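Local coordinates for SusD-like carbohydrate binding protein BF1063 (Bacteroides fragilis NCTC 9343, PDB 3I4G), which probably binds carbohydrate at the bacterial outer membrane as a SusD-family lipoprotein, helping the cell capture glycans for uptake, at residues W48-M53 and T264-H269; S60-D65 and A285-S290; N415-R420 and R445-M450. All coordinates share one frame; numbering follows the deposited sequence.

In the fold
All three contacts are buried, though interaction 2 reaches toward the surface at the partly exposed Asp286. Interaction 1 is a tyrosine ring laid on the start of a helix and ended by a hydrogen bond; interaction 2 links aspartates through water and packs an asparagine on a leucine; interaction 3 sets a salt bridge between a helix end and the loop after another helix. Interactions 1 and 2 each join the N-terminal part of the chain to a point more than 200 residues later; interaction 3 stays within the C-terminal part. Interactions 2 and 3 touch chiefly through Arg445. Interaction 1 meets neither; its centre is about 11 Å from that of the chain, against about 14 Å for the others.

Interaction 1 (W48-M53 and T264-H269); sequences WSYHGM and TGLPQH
Tyr50 reaches from the start of helix 50-54 onto the N-terminal end of helix 266-270, and its ring carries nearly the whole contact. The tight part is one face of that ring. Leu266 CA sits over its middle, Leu266 N comes within 3.5 Å of Tyr50 CE2, and Leu266 CB makes a CH-pi contact 4.2 Å from the ring centroid. Nearer the root of the side chain, Leu266 CD1 rests 3.8 Å from Tyr50 CD1, the two side chains running antiparallel. The ring gets there because Tyr50 CG stands between its own backbone N and carbonyl carbon (chi1 74°).

At the far end of the ring, Tyr50 OH and His269 ND1 are hydrogen-bonded at 2.7 Å, each lying near the plane of the other's ring. The rings meet rim to rim with planes 68° apart, so this junction is polar rather than stacked. Tyr50 OH is also hydrogen-bonded to Glu41 N, and two bonds therefore hold the buried hydroxyl.

The looser side is where Thr264 and the outer nitrogen of His269 lie. Thr264 OG1 approaches Tyr50 CD2 at 3.7 Å while it accepts from Leu266 N (2.9 Å, N-H...O angle 165°). His269 NE2 hydrogen-bonds the sulfonate of a bound HEPES molecule, probably from the crystallisation liquor, which may mark a pocket.

In the fold, the contact ties the N-terminal part of this SusD-family chain to a later helix that begins with Gly265 at the N-cap, and the bond from Leu266 N back to Thr264 OG1 is the mark of an ST turn.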
ATOM      1  N   TRP A  48      -7.863   0.327   2.588  1.00  8.57           N
ATOM      2  CA  TRP A  48      -7.053   1.510   2.854  1.00  8.49           C
ATOM      3  C   TRP A  48      -6.754   1.732   4.324  1.00  9.27           C
ATOM      4  O   TRP A  48      -6.143   2.729   4.659  1.00  9.09           O
ATOM      5  CB  TRP A  48      -7.721   2.765   2.294  1.00  9.39           C
ATOM      6  CG  TRP A  48      -7.986   2.666   0.820  1.00  8.22           C
ATOM      7  CD1 TRP A  48      -7.196   2.074  -0.113  1.00  8.49           C
ATOM      8  CD2 TRP A  48      -9.119   3.191   0.097  1.00  9.83           C
ATOM      9  NE1 TRP A  48      -7.754   2.199  -1.353  1.00  8.28           N
ATOM     10  CE2 TRP A  48      -8.941   2.862  -1.251  1.00  9.57           C
ATOM     11  CE3 TRP A  48     -10.263   3.870   0.470  1.00  9.12           C
ATOM     12  CZ2 TRP A  48      -9.860   3.196  -2.223  1.00 10.09           C
ATOM     13  CZ3 TRP A  48     -11.180   4.204  -0.493  1.00  8.54           C
ATOM     14  CH2 TRP A  48     -10.995   3.851  -1.818  1.00 10.32           C
ATOM     15  N   SER A  49      -7.192   0.833   5.203  1.00  8.89           N
ATOM     16  CA  SER A  49      -6.880   0.964   6.627  1.00  8.17           C
ATOM     17  C   SER A  49      -5.409   0.622   6.854  1.00  8.43           C
ATOM     18  O   SER A  49      -4.721   0.106   5.955  1.00  9.13           O
ATOM     19  CB  SER A  49      -7.773   0.082   7.487  1.00  9.61           C
ATOM     20  OG  SER A  49      -7.399  -1.294   7.438  1.00 10.21           O
ATOM     21  N   TYR A  50      -4.875   0.911   8.024  1.00  8.87           N
ATOM     22  CA  TYR A  50      -3.425   0.681   8.170  1.00  8.32           C
ATOM     23  C   TYR A  50      -3.079  -0.797   8.054  1.00  9.50           C
ATOM     24  O   TYR A  50      -2.045  -1.143   7.490  1.00  8.80           O
ATOM     25  CB  TYR A  50      -2.826   1.348   9.429  1.00  9.21           C
ATOM     26  CG  TYR A  50      -3.096   0.755  10.779  1.00  9.84           C
ATOM     27  CD1 TYR A  50      -2.424  -0.381  11.185  1.00  9.20           C
ATOM     28  CD2 TYR A  50      -3.979   1.321  11.674  1.00  9.01           C
ATOM     29  CE1 TYR A  50      -2.613  -0.908  12.423  1.00  8.97           C
ATOM     30  CE2 TYR A  50      -4.171   0.763  12.928  1.00  8.77           C
ATOM     31  CZ  TYR A  50      -3.492  -0.322  13.294  1.00  8.31           C
ATOM     32  OH  TYR A  50      -3.729  -0.830  14.562  1.00  9.06           O
ATOM     33  N   HIS A  51      -3.892  -1.673   8.619  1.00  9.53           N
ATOM     34  CA  HIS A  51      -3.644  -3.103   8.489  1.00  9.08           C
ATOM     35  C   HIS A  51      -4.058  -3.601   7.106  1.00  8.77           C
ATOM     36  O   HIS A  51      -3.445  -4.541   6.564  1.00 10.28           O
ATOM     37  CB  HIS A  51      -4.358  -3.886   9.594  1.00  9.65           C
ATOM     38  CG  HIS A  51      -3.858  -5.287   9.816  1.00  8.24           C
ATOM     39  ND1 HIS A  51      -3.567  -6.181   8.811  1.00  9.52           N
ATOM     40  CD2 HIS A  51      -3.682  -5.954  10.968  1.00  9.14           C
ATOM     41  CE1 HIS A  51      -3.201  -7.338   9.348  1.00  8.89           C
ATOM     42  NE2 HIS A  51      -3.265  -7.227  10.663  1.00  9.86           N
ATOM     43  N   GLY A  52      -5.047  -2.991   6.477  1.00  8.61           N
ATOM     44  CA  GLY A  52      -5.463  -3.433   5.171  1.00  8.48           C
ATOM     45  C   GLY A  52      -4.561  -3.037   4.034  1.00  8.27           C
ATOM     46  O   GLY A  52      -4.466  -3.772   3.043  1.00  9.57           O
HETATM   47  N   MSE A  53      -3.892  -1.893   4.187  1.00  9.64           N
HETATM   48  CA  MSE A  53      -3.028  -1.350   3.164  1.00  9.25           C
HETATM   49  C   MSE A  53      -1.549  -1.462   3.529  1.00  8.94           C
HETATM   50  O   MSE A  53      -0.849  -2.325   3.020  1.00  8.86           O
HETATM   51  CB  MSE A  53      -3.421   0.114   2.889  1.00 10.08           C
HETATM   52  CG  MSE A  53      -2.587   0.829   1.777  1.00  9.10           C
HETATM   53 SE   MSE A  53      -3.304   2.501   1.251  0.75  8.37          SE
HETATM   54  CE  MSE A  53      -2.804   3.471   2.888  1.00 12.96           C
ATOM     55  N   THR A 264      -5.806   7.147  14.212  1.00  8.57           N
ATOM     56  CA  THR A 264      -5.119   5.924  13.800  1.00  9.08           C
ATOM     57  C   THR A 264      -4.392   5.251  14.967  1.00  9.34           C
ATOM     58  O   THR A 264      -3.853   5.912  15.844  1.00  9.01           O
ATOM     59  CB  THR A 264      -4.123   6.148  12.641  1.00  8.46           C
ATOM     60  OG1 THR A 264      -3.483   4.886  12.387  1.00  9.83           O
ATOM     61  CG2 THR A 264      -3.043   7.237  12.952  1.00 10.97           C
ATOM     62  N   GLY A 265      -4.472   3.928  15.011  1.00  9.47           N
ATOM     63  CA  GLY A 265      -3.701   3.149  15.961  1.00  8.47           C
ATOM     64  C   GLY A 265      -2.364   2.677  15.406  1.00  8.37           C
ATOM     65  O   GLY A 265      -1.682   1.880  16.074  1.00  9.15           O
ATOM     66  N   LEU A 266      -1.977   3.140  14.222  1.00  9.39           N
ATOM     67  CA  LEU A 266      -0.730   2.710  13.618  1.00  9.53           C
ATOM     68  C   LEU A 266       0.455   2.953  14.554  1.00  9.33           C
ATOM     69  O   LEU A 266       1.323   2.093  14.664  1.00  8.98           O
ATOM     70  CB  LEU A 266      -0.488   3.376  12.245  1.00  9.40           C
ATOM     71  CG  LEU A 266       0.802   2.984  11.544  1.00  8.87           C
ATOM     72  CD1 LEU A 266       0.890   1.454  11.260  1.00 11.26           C
ATOM     73  CD2 LEU A 266       0.940   3.811  10.269  1.00 11.34           C
ATOM     74  N   PRO A 267       0.547   4.112  15.251  1.00  8.75           N
ATOM     75  CA  PRO A 267       1.685   4.268  16.173  1.00  7.86           C
ATOM     76  C   PRO A 267       1.759   3.196  17.267  1.00  9.11           C
ATOM     77  O   PRO A 267       2.832   2.646  17.534  1.00  8.74           O
ATOM     78  CB  PRO A 267       1.465   5.661  16.749  1.00 10.02           C
ATOM     79  CG  PRO A 267       0.649   6.363  15.690  1.00  9.04           C
ATOM     80  CD  PRO A 267      -0.305   5.312  15.234  1.00  9.36           C
ATOM     81  N   GLN A 268       0.633   2.900  17.918  1.00  8.81           N
ATOM     82  CA  GLN A 268       0.657   1.850  18.923  1.00  9.34           C
ATOM     83  C   GLN A 268       1.179   0.564  18.332  1.00  9.90           C
ATOM     84  O   GLN A 268       1.925  -0.204  18.980  1.00 10.07           O
ATOM     85  CB  GLN A 268      -0.763   1.640  19.451  1.00 10.31           C
ATOM     86  CG  GLN A 268      -0.887   0.454  20.427  1.00  9.55           C
ATOM     87  CD  GLN A 268      -0.197   0.706  21.734  1.00 12.37           C
ATOM     88  OE1 GLN A 268      -0.815   1.240  22.661  1.00 14.08           O
ATOM     89  NE2 GLN A 268       1.095   0.394  21.805  1.00 11.89           N
ATOM     90  N   HIS A 269       0.753   0.260  17.123  1.00  9.81           N
ATOM     91  CA  HIS A 269       1.135  -0.984  16.515  1.00  9.24           C
ATOM     92  C   HIS A 269       2.535  -1.041  15.965  1.00 10.96           C
ATOM     93  O   HIS A 269       3.155  -2.107  16.047  1.00 13.50           O
ATOM     94  CB  HIS A 269       0.173  -1.387  15.362  1.00  9.83           C
ATOM     95  CG  HIS A 269      -0.621  -2.614  15.679  1.00  8.76           C
ATOM     96  ND1 HIS A 269      -1.962  -2.736  15.386  1.00 10.07           N
ATOM     97  CD2 HIS A 269      -0.242  -3.779  16.251  1.00  9.87           C
ATOM     98  CE1 HIS A 269      -2.378  -3.925  15.801  1.00 11.14           C
ATOM     99  NE2 HIS A 269      -1.355  -4.578  16.329  1.00 10.45           N
TER

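Interaction 2 (S60-D65 and A285-S290); sequences SDNAFD and ADLYES
Asp61 and Asp286 bring their carboxylates together with planes 30° apart and the two OD2 atoms 3.8 Å from one another. Water 1 donates to both, 2.7 Å from Asp61 OD2 and 2.7 Å from Asp286 OD2. It probably eases the approach of like charges together with the arginine that each acid holds, Arg454 for Asp61 and Arg445 for Asp286; these probably keep both ionised. Asp286 CG lies opposite its backbone N (chi1 -165°), which carries the carboxylate toward that of Asp61, while its CB packs 3.7 Å from Asp61 O.

Beside this polar pair, Asn62 crosses Leu287 at a slant. Asn62 OD1 lies 3.8 Å from both CB and CD1 of Leu287, while Leu287 CB also touches Asn62 O at 3.7 Å. The amide is fixed at both ends: OD1 takes a hydrogen bond from Arg445 NE, and ND2 hydrogen-bonds Glu57 OE2. A type I turn from Ser60 to Ala63, with an ST turn bond from Asn62 N to Ser60 OG, sets Asp61 and Asn62 beside the helix.

Helix 285-288 starts one residue after strand 281-283, the antiparallel partner of strand 63-65; Leu287 also packs on Ala449, and Asp61 on Ile458 of helix 454-461.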
ATOM      1  N   SER A  60       4.855  -9.295   1.307  1.00  9.38           N
ATOM      2  CA  SER A  60       5.776  -9.079   0.213  1.00  8.65           C
ATOM      3  C   SER A  60       7.218  -9.338   0.633  1.00  7.54           C
ATOM      4  O   SER A  60       7.505  -9.578   1.800  1.00  9.65           O
ATOM      5  CB  SER A  60       5.677  -7.632  -0.300  1.00  8.93           C
ATOM      6  OG  SER A  60       6.328  -6.713   0.536  1.00  9.00           O
ATOM      7  N   ASP A  61       8.100  -9.245  -0.347  1.00  7.59           N
ATOM      8  CA  ASP A  61       9.536  -9.336  -0.154  1.00  8.80           C
ATOM      9  C   ASP A  61      10.143  -8.145   0.613  1.00  8.55           C
ATOM     10  O   ASP A  61      11.311  -8.203   0.957  1.00  9.19           O
ATOM     11  CB  ASP A  61      10.268  -9.591  -1.500  1.00  8.89           C
ATOM     12  CG  ASP A  61       9.912  -8.623  -2.603  1.00  8.41           C
ATOM     13  OD1 ASP A  61       8.860  -7.931  -2.527  1.00  9.57           O
ATOM     14  OD2 ASP A  61      10.646  -8.592  -3.607  1.00  9.71           O
ATOM     15  N   ASN A  62       9.358  -7.120   0.881  1.00  8.35           N
ATOM     16  CA  ASN A  62       9.827  -5.950   1.600  1.00  8.39           C
ATOM     17  C   ASN A  62       9.794  -6.049   3.105  1.00  8.09           C
ATOM     18  O   ASN A  62      10.506  -5.282   3.773  1.00  9.21           O
ATOM     19  CB  ASN A  62       8.991  -4.701   1.220  1.00  8.11           C
ATOM     20  CG  ASN A  62       9.312  -4.114  -0.131  1.00  7.71           C
ATOM     21  OD1 ASN A  62      10.293  -4.483  -0.770  1.00  8.86           O
ATOM     22  ND2 ASN A  62       8.518  -3.132  -0.531  1.00  9.31           N
ATOM     23  N   ALA A  63       8.983  -6.939   3.683  1.00  7.84           N
ATOM     24  CA  ALA A  63       8.744  -6.857   5.115  1.00  7.46           C
ATOM     25  C   ALA A  63       8.224  -8.170   5.658  1.00  9.17           C
ATOM     26  O   ALA A  63       8.022  -9.131   4.922  1.00 10.52           O
ATOM     27  CB  ALA A  63       7.787  -5.706   5.427  1.00  9.16           C
ATOM     28  N   PHE A  64       8.035  -8.182   6.961  1.00  9.51           N
ATOM     29  CA  PHE A  64       7.635  -9.359   7.722  1.00  9.50           C
ATOM     30  C   PHE A  64       6.691  -8.919   8.823  1.00 10.04           C
ATOM     31  O   PHE A  64       6.770  -7.808   9.331  1.00 10.69           O
ATOM     32  CB  PHE A  64       8.880 -10.006   8.293  1.00  8.92           C
ATOM     33  CG  PHE A  64       8.648 -11.273   9.097  1.00  8.90           C
ATOM     34  CD1 PHE A  64       8.354 -12.449   8.433  1.00  9.06           C
ATOM     35  CD2 PHE A  64       8.858 -11.326  10.456  1.00  9.28           C
ATOM     36  CE1 PHE A  64       8.176 -13.662   9.135  1.00  9.94           C
ATOM     37  CE2 PHE A  64       8.702 -12.513  11.149  1.00  9.84           C
ATOM     38  CZ  PHE A  64       8.360 -13.690  10.488  1.00 10.02           C
ATOM     39  N   ASP A  65       5.795  -9.820   9.200  1.00  9.10           N
ATOM     40  CA  ASP A  65       4.845  -9.578  10.277  1.00  9.94           C
ATOM     41  C   ASP A  65       5.436 -10.086  11.585  1.00  8.74           C
ATOM     42  O   ASP A  65       5.802 -11.249  11.660  1.00  8.53           O
ATOM     43  CB  ASP A  65       3.539 -10.316   9.962  1.00  9.43           C
ATOM     44  CG  ASP A  65       2.403  -9.857  10.796  1.00 11.69           C
ATOM     45  OD1 ASP A  65       2.379 -10.170  11.979  1.00 11.18           O
ATOM     46  OD2 ASP A  65       1.501  -9.157  10.304  1.00 11.02           O
ATOM     47  N   ALA A 285      15.564  -7.553   5.095  1.00  7.98           N
ATOM     48  CA  ALA A 285      16.861  -7.339   4.440  1.00  8.26           C
ATOM     49  C   ALA A 285      16.721  -7.100   2.949  1.00  9.03           C
ATOM     50  O   ALA A 285      17.454  -6.288   2.403  1.00  9.41           O
ATOM     51  CB  ALA A 285      17.828  -8.524   4.678  1.00  8.44           C
ATOM     52  N   ASP A 286      15.851  -7.831   2.243  1.00  8.22           N
ATOM     53  CA  ASP A 286      15.806  -7.670   0.792  1.00  7.53           C
ATOM     54  C   ASP A 286      15.411  -6.254   0.394  1.00  8.64           C
ATOM     55  O   ASP A 286      15.857  -5.762  -0.651  1.00  8.83           O
ATOM     56  CB  ASP A 286      14.865  -8.690   0.160  1.00  8.07           C
ATOM     57  CG  ASP A 286      15.043  -8.798  -1.314  1.00  8.67           C
ATOM     58  OD1 ASP A 286      16.103  -9.279  -1.773  1.00 10.13           O
ATOM     59  OD2 ASP A 286      14.089  -8.425  -2.022  1.00  9.75           O
ATOM     60  N   LEU A 287      14.567  -5.589   1.198  1.00  8.08           N
ATOM     61  CA  LEU A 287      14.276  -4.163   0.925  1.00  9.13           C
ATOM     62  C   LEU A 287      15.511  -3.309   1.271  1.00  7.83           C
ATOM     63  O   LEU A 287      15.927  -2.462   0.472  1.00  8.46           O
ATOM     64  CB  LEU A 287      13.067  -3.680   1.710  1.00  8.89           C
ATOM     65  CG  LEU A 287      12.808  -2.175   1.648  1.00  9.30           C
ATOM     66  CD1 LEU A 287      12.648  -1.641   0.203  1.00  9.28           C
ATOM     67  CD2 LEU A 287      11.576  -1.786   2.501  1.00  9.87           C
ATOM     68  N   TYR A 288      16.064  -3.478   2.464  1.00  8.91           N
ATOM     69  CA  TYR A 288      17.275  -2.767   2.826  1.00  8.98           C
ATOM     70  C   TYR A 288      18.350  -2.808   1.733  1.00  9.60           C
ATOM     71  O   TYR A 288      18.985  -1.787   1.441  1.00  8.97           O
ATOM     72  CB  TYR A 288      17.854  -3.292   4.160  1.00  9.83           C
ATOM     73  CG  TYR A 288      19.258  -2.812   4.373  1.00  9.55           C
ATOM     74  CD1 TYR A 288      19.486  -1.476   4.717  1.00 11.36           C
ATOM     75  CD2 TYR A 288      20.359  -3.635   4.191  1.00  9.68           C
ATOM     76  CE1 TYR A 288      20.772  -1.002   4.867  1.00 11.15           C
ATOM     77  CE2 TYR A 288      21.663  -3.119   4.340  1.00 10.12           C
ATOM     78  CZ  TYR A 288      21.815  -1.796   4.659  1.00 10.71           C
ATOM     79  OH  TYR A 288      23.095  -1.236   4.835  1.00 15.56           O
ATOM     80  N   GLU A 289      18.554  -3.962   1.130  1.00  8.35           N
ATOM     81  CA  GLU A 289      19.573  -4.174   0.115  1.00  8.14           C
ATOM     82  C   GLU A 289      19.237  -3.595  -1.258  1.00  8.97           C
ATOM     83  O   GLU A 289      20.106  -3.518  -2.116  1.00  9.85           O
ATOM     84  CB  GLU A 289      19.806  -5.679  -0.046  1.00  9.47           C
ATOM     85  CG  GLU A 289      20.396  -6.327   1.186  1.00  9.30           C
ATOM     86  CD  GLU A 289      20.240  -7.823   1.233  1.00 10.28           C
ATOM     87  OE1 GLU A 289      19.837  -8.439   0.213  1.00 12.13           O
ATOM     88  OE2 GLU A 289      20.489  -8.391   2.307  1.00  9.13           O
ATOM     89  N   SER A 290      17.994  -3.179  -1.452  1.00  9.31           N
ATOM     90  CA  SER A 290      17.552  -2.741  -2.765  1.00  8.42           C
ATOM     91  C   SER A 290      17.981  -1.303  -3.106  1.00  8.90           C
ATOM     92  O   SER A 290      18.196  -0.980  -4.280  1.00  9.92           O
ATOM     93  CB  SER A 290      16.016  -2.921  -2.867  1.00  8.20           C
ATOM     94  OG  SER A 290      15.628  -2.751  -4.228  1.00 11.52           O
TER
HETATM   95  O   HOH W   1      13.038  -9.605  -4.188  1.00 10.89           O

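Interaction 3 (N415-R420 and R445-M450); sequences NAVRGR and RIELAM
Arg420 and Glu447 form the charged part of this contact, a salt bridge from NH2 to OE2 at 2.9 Å. The guanidinium and carboxylate planes are nearly parallel, 9° apart, but stepped: OE2 sits off the guanidinium plane, and NH2, on the syn side of OE2, sits off the carboxylate plane. The bond is accordingly bent, with an N-H...O angle of 131°. Neither group depends on the other alone: Arg420 NH1 pairs with Glu250, while Arg318 and Arg386 engage OE1 and OE2 of Glu447. So many positive partners should favour the ionised carboxylate.

The water-mediated part runs beside it. Water 2 lies at the edge of the guanidinium, in its plane, accepting from Arg420 NE (2.8 Å) and donating to Val417 O (2.9 Å) and Glu447 OE1 (2.7 Å). It thus serves a carbonyl in the last turn of helix 414-418 as well as both charged groups.

The packing part is small: Val417 CG1 lies over one face of the carboxylate, 3.3 Å from Glu447 OE1 and 3.5 Å from Glu447 CD. Glu447 bends at chi2 (65°) to turn its carboxylate toward the valine and the arginine.

The end of helix 433-447 thus meets the last turn of helix 414-418 and the loop just after it, with Ala388 of helix 387-400 as a third wall, consistent with the helical, TPR-related architecture of SusD-family proteins.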
ATOM      1  N   ASN A 415      12.893  10.513 -13.682  1.00  9.88           N
ATOM      2  CA  ASN A 415      13.877  11.484 -13.195  1.00  8.57           C
ATOM      3  C   ASN A 415      13.228  12.623 -12.394  1.00  9.53           C
ATOM      4  O   ASN A 415      13.896  13.287 -11.599  1.00 10.98           O
ATOM      5  CB  ASN A 415      14.745  11.984 -14.335  1.00  9.63           C
ATOM      6  CG  ASN A 415      15.554  10.895 -14.919  1.00  9.88           C
ATOM      7  OD1 ASN A 415      15.820   9.914 -14.242  1.00 10.55           O
ATOM      8  ND2 ASN A 415      15.951  11.050 -16.171  1.00 10.11           N
ATOM      9  N   ALA A 416      11.934  12.852 -12.579  1.00  9.71           N
ATOM     10  CA  ALA A 416      11.222  13.806 -11.724  1.00  9.27           C
ATOM     11  C   ALA A 416      11.056  13.202 -10.326  1.00  9.38           C
ATOM     12  O   ALA A 416      11.151  13.924  -9.318  1.00 11.47           O
ATOM     13  CB  ALA A 416       9.872  14.164 -12.340  1.00 11.38           C
ATOM     14  N   VAL A 417      10.851  11.891 -10.256  1.00  8.63           N
ATOM     15  CA  VAL A 417      10.760  11.185  -8.978  1.00  8.36           C
ATOM     16  C   VAL A 417      12.126  11.129  -8.323  1.00  9.60           C
ATOM     17  O   VAL A 417      12.290  11.535  -7.166  1.00 10.21           O
ATOM     18  CB  VAL A 417      10.209   9.775  -9.179  1.00  8.53           C
ATOM     19  CG1 VAL A 417      10.234   8.966  -7.903  1.00 10.28           C
ATOM     20  CG2 VAL A 417       8.769   9.881  -9.701  1.00 10.80           C
ATOM     21  N   ARG A 418      13.142  10.754  -9.076  1.00  9.06           N
ATOM     22  CA  ARG A 418      14.497  10.702  -8.509  1.00  9.63           C
ATOM     23  C   ARG A 418      15.075  12.083  -8.177  1.00 10.32           C
ATOM     24  O   ARG A 418      15.900  12.237  -7.266  1.00 10.52           O
ATOM     25  CB  ARG A 418      15.444   9.979  -9.455  1.00 10.02           C
ATOM     26  CG  ARG A 418      15.153   8.490  -9.546  1.00 11.01           C
ATOM     27  CD  ARG A 418      15.954   7.781 -10.601  1.00 10.93           C
ATOM     28  NE  ARG A 418      17.384   7.750 -10.332  1.00  9.96           N
ATOM     29  CZ  ARG A 418      18.000   6.863  -9.546  1.00 10.29           C
ATOM     30  NH1 ARG A 418      17.317   5.957  -8.845  1.00 12.30           N
ATOM     31  NH2 ARG A 418      19.314   6.941  -9.414  1.00 13.02           N
ATOM     32  N   GLY A 419      14.658  13.077  -8.944  1.00 10.75           N
ATOM     33  CA  GLY A 419      15.140  14.446  -8.825  1.00  8.72           C
ATOM     34  C   GLY A 419      14.494  15.279  -7.753  1.00 11.19           C
ATOM     35  O   GLY A 419      14.869  16.420  -7.558  1.00 10.51           O
ATOM     36  N   ARG A 420      13.527  14.707  -7.039  1.00 10.22           N
ATOM     37  CA  ARG A 420      12.913  15.343  -5.908  1.00  9.83           C
ATOM     38  C   ARG A 420      14.014  15.955  -5.051  1.00  8.98           C
ATOM     39  O   ARG A 420      15.002  15.275  -4.765  1.00  8.34           O
ATOM     40  CB  ARG A 420      12.127  14.256  -5.124  1.00 11.70           C
ATOM     41  CG  ARG A 420      11.332  14.764  -3.988  1.00 12.38           C
ATOM     42  CD  ARG A 420      10.918  13.660  -3.055  1.00  9.86           C
ATOM     43  NE  ARG A 420      10.092  12.627  -3.673  1.00  9.26           N
ATOM     44  CZ  ARG A 420       8.775  12.709  -3.805  1.00  8.06           C
ATOM     45  NH1 ARG A 420       8.107  13.797  -3.478  1.00  9.67           N
ATOM     46  NH2 ARG A 420       8.110  11.691  -4.340  1.00  8.80           N
ATOM     47  N   ARG A 445       9.652   0.070  -6.641  1.00  7.98           N
ATOM     48  CA  ARG A 445       9.876  -0.612  -5.360  1.00  7.40           C
ATOM     49  C   ARG A 445      10.444   0.349  -4.329  1.00  8.77           C
ATOM     50  O   ARG A 445       9.961   0.438  -3.195  1.00  8.67           O
ATOM     51  CB  ARG A 445      10.838  -1.788  -5.536  1.00  8.24           C
ATOM     52  CG  ARG A 445      11.011  -2.564  -4.280  1.00  8.43           C
ATOM     53  CD  ARG A 445      11.990  -3.694  -4.351  1.00  8.85           C
ATOM     54  NE  ARG A 445      11.890  -4.504  -3.103  1.00  8.12           N
ATOM     55  CZ  ARG A 445      12.636  -5.554  -2.810  1.00  9.29           C
ATOM     56  NH1 ARG A 445      13.588  -5.965  -3.619  1.00  8.82           N
ATOM     57  NH2 ARG A 445      12.437  -6.180  -1.666  1.00  9.04           N
ATOM     58  N   ILE A 446      11.465   1.092  -4.716  1.00  8.47           N
ATOM     59  CA  ILE A 446      12.090   2.015  -3.789  1.00  7.91           C
ATOM     60  C   ILE A 446      11.187   3.179  -3.430  1.00  8.31           C
ATOM     61  O   ILE A 446      10.953   3.497  -2.262  1.00  8.60           O
ATOM     62  CB  ILE A 446      13.418   2.556  -4.388  1.00  8.32           C
ATOM     63  CG1 ILE A 446      14.432   1.436  -4.611  1.00  9.99           C
ATOM     64  CG2 ILE A 446      14.011   3.669  -3.507  1.00  9.49           C
ATOM     65  CD1 ILE A 446      14.694   0.544  -3.417  1.00 11.43           C
ATOM     66  N   GLU A 447      10.592   3.793  -4.444  1.00  8.43           N
ATOM     67  CA  GLU A 447       9.762   4.974  -4.199  1.00  7.80           C
ATOM     68  C   GLU A 447       8.575   4.692  -3.307  1.00  8.37           C
ATOM     69  O   GLU A 447       8.260   5.497  -2.424  1.00  8.90           O
ATOM     70  CB  GLU A 447       9.304   5.554  -5.531  1.00  7.35           C
ATOM     71  CG  GLU A 447       8.387   6.733  -5.405  1.00  8.51           C
ATOM     72  CD  GLU A 447       8.993   7.970  -4.778  1.00  8.30           C
ATOM     73  OE1 GLU A 447      10.233   8.070  -4.720  1.00  9.18           O
ATOM     74  OE2 GLU A 447       8.221   8.842  -4.342  1.00  9.03           O
ATOM     75  N   LEU A 448       7.933   3.542  -3.498  1.00  8.28           N
ATOM     76  CA  LEU A 448       6.702   3.218  -2.788  1.00  8.11           C
ATOM     77  C   LEU A 448       6.888   2.247  -1.650  1.00  8.80           C
ATOM     78  O   LEU A 448       5.899   1.770  -1.097  1.00  9.22           O
ATOM     79  CB  LEU A 448       5.689   2.630  -3.782  1.00  8.19           C
ATOM     80  CG  LEU A 448       5.332   3.494  -4.977  1.00  9.50           C
ATOM     81  CD1 LEU A 448       4.445   2.688  -5.958  1.00 11.20           C
ATOM     82  CD2 LEU A 448       4.650   4.799  -4.558  1.00 11.39           C
ATOM     83  N   ALA A 449       8.110   1.999  -1.224  1.00  8.69           N
ATOM     84  CA  ALA A 449       8.351   1.016  -0.177  1.00  6.85           C
ATOM     85  C   ALA A 449       7.600   1.323   1.110  1.00  8.55           C
ATOM     86  O   ALA A 449       7.588   2.453   1.612  1.00  9.02           O
ATOM     87  CB  ALA A 449       9.868   0.864   0.102  1.00  9.30           C
HETATM   88  N   MSE A 450       6.995   0.278   1.677  1.00  7.72           N
HETATM   89  CA  MSE A 450       6.255   0.286   2.939  1.00  8.63           C
HETATM   90  C   MSE A 450       4.894   0.955   2.830  1.00  9.24           C
HETATM   91  O   MSE A 450       4.269   1.175   3.868  1.00 10.23           O
HETATM   92  CB  MSE A 450       7.057   0.906   4.093  1.00  8.18           C
HETATM   93  CG  MSE A 450       8.413   0.250   4.323  1.00  8.49           C
HETATM   94 SE   MSE A 450       8.420  -1.699   4.569  0.75  8.60          SE
HETATM   95  CE  MSE A 450       7.157  -1.737   6.039  1.00 14.93           C
TER
HETATM   96  O   HOH W   2      11.550  10.420  -4.626  1.00  8.43           O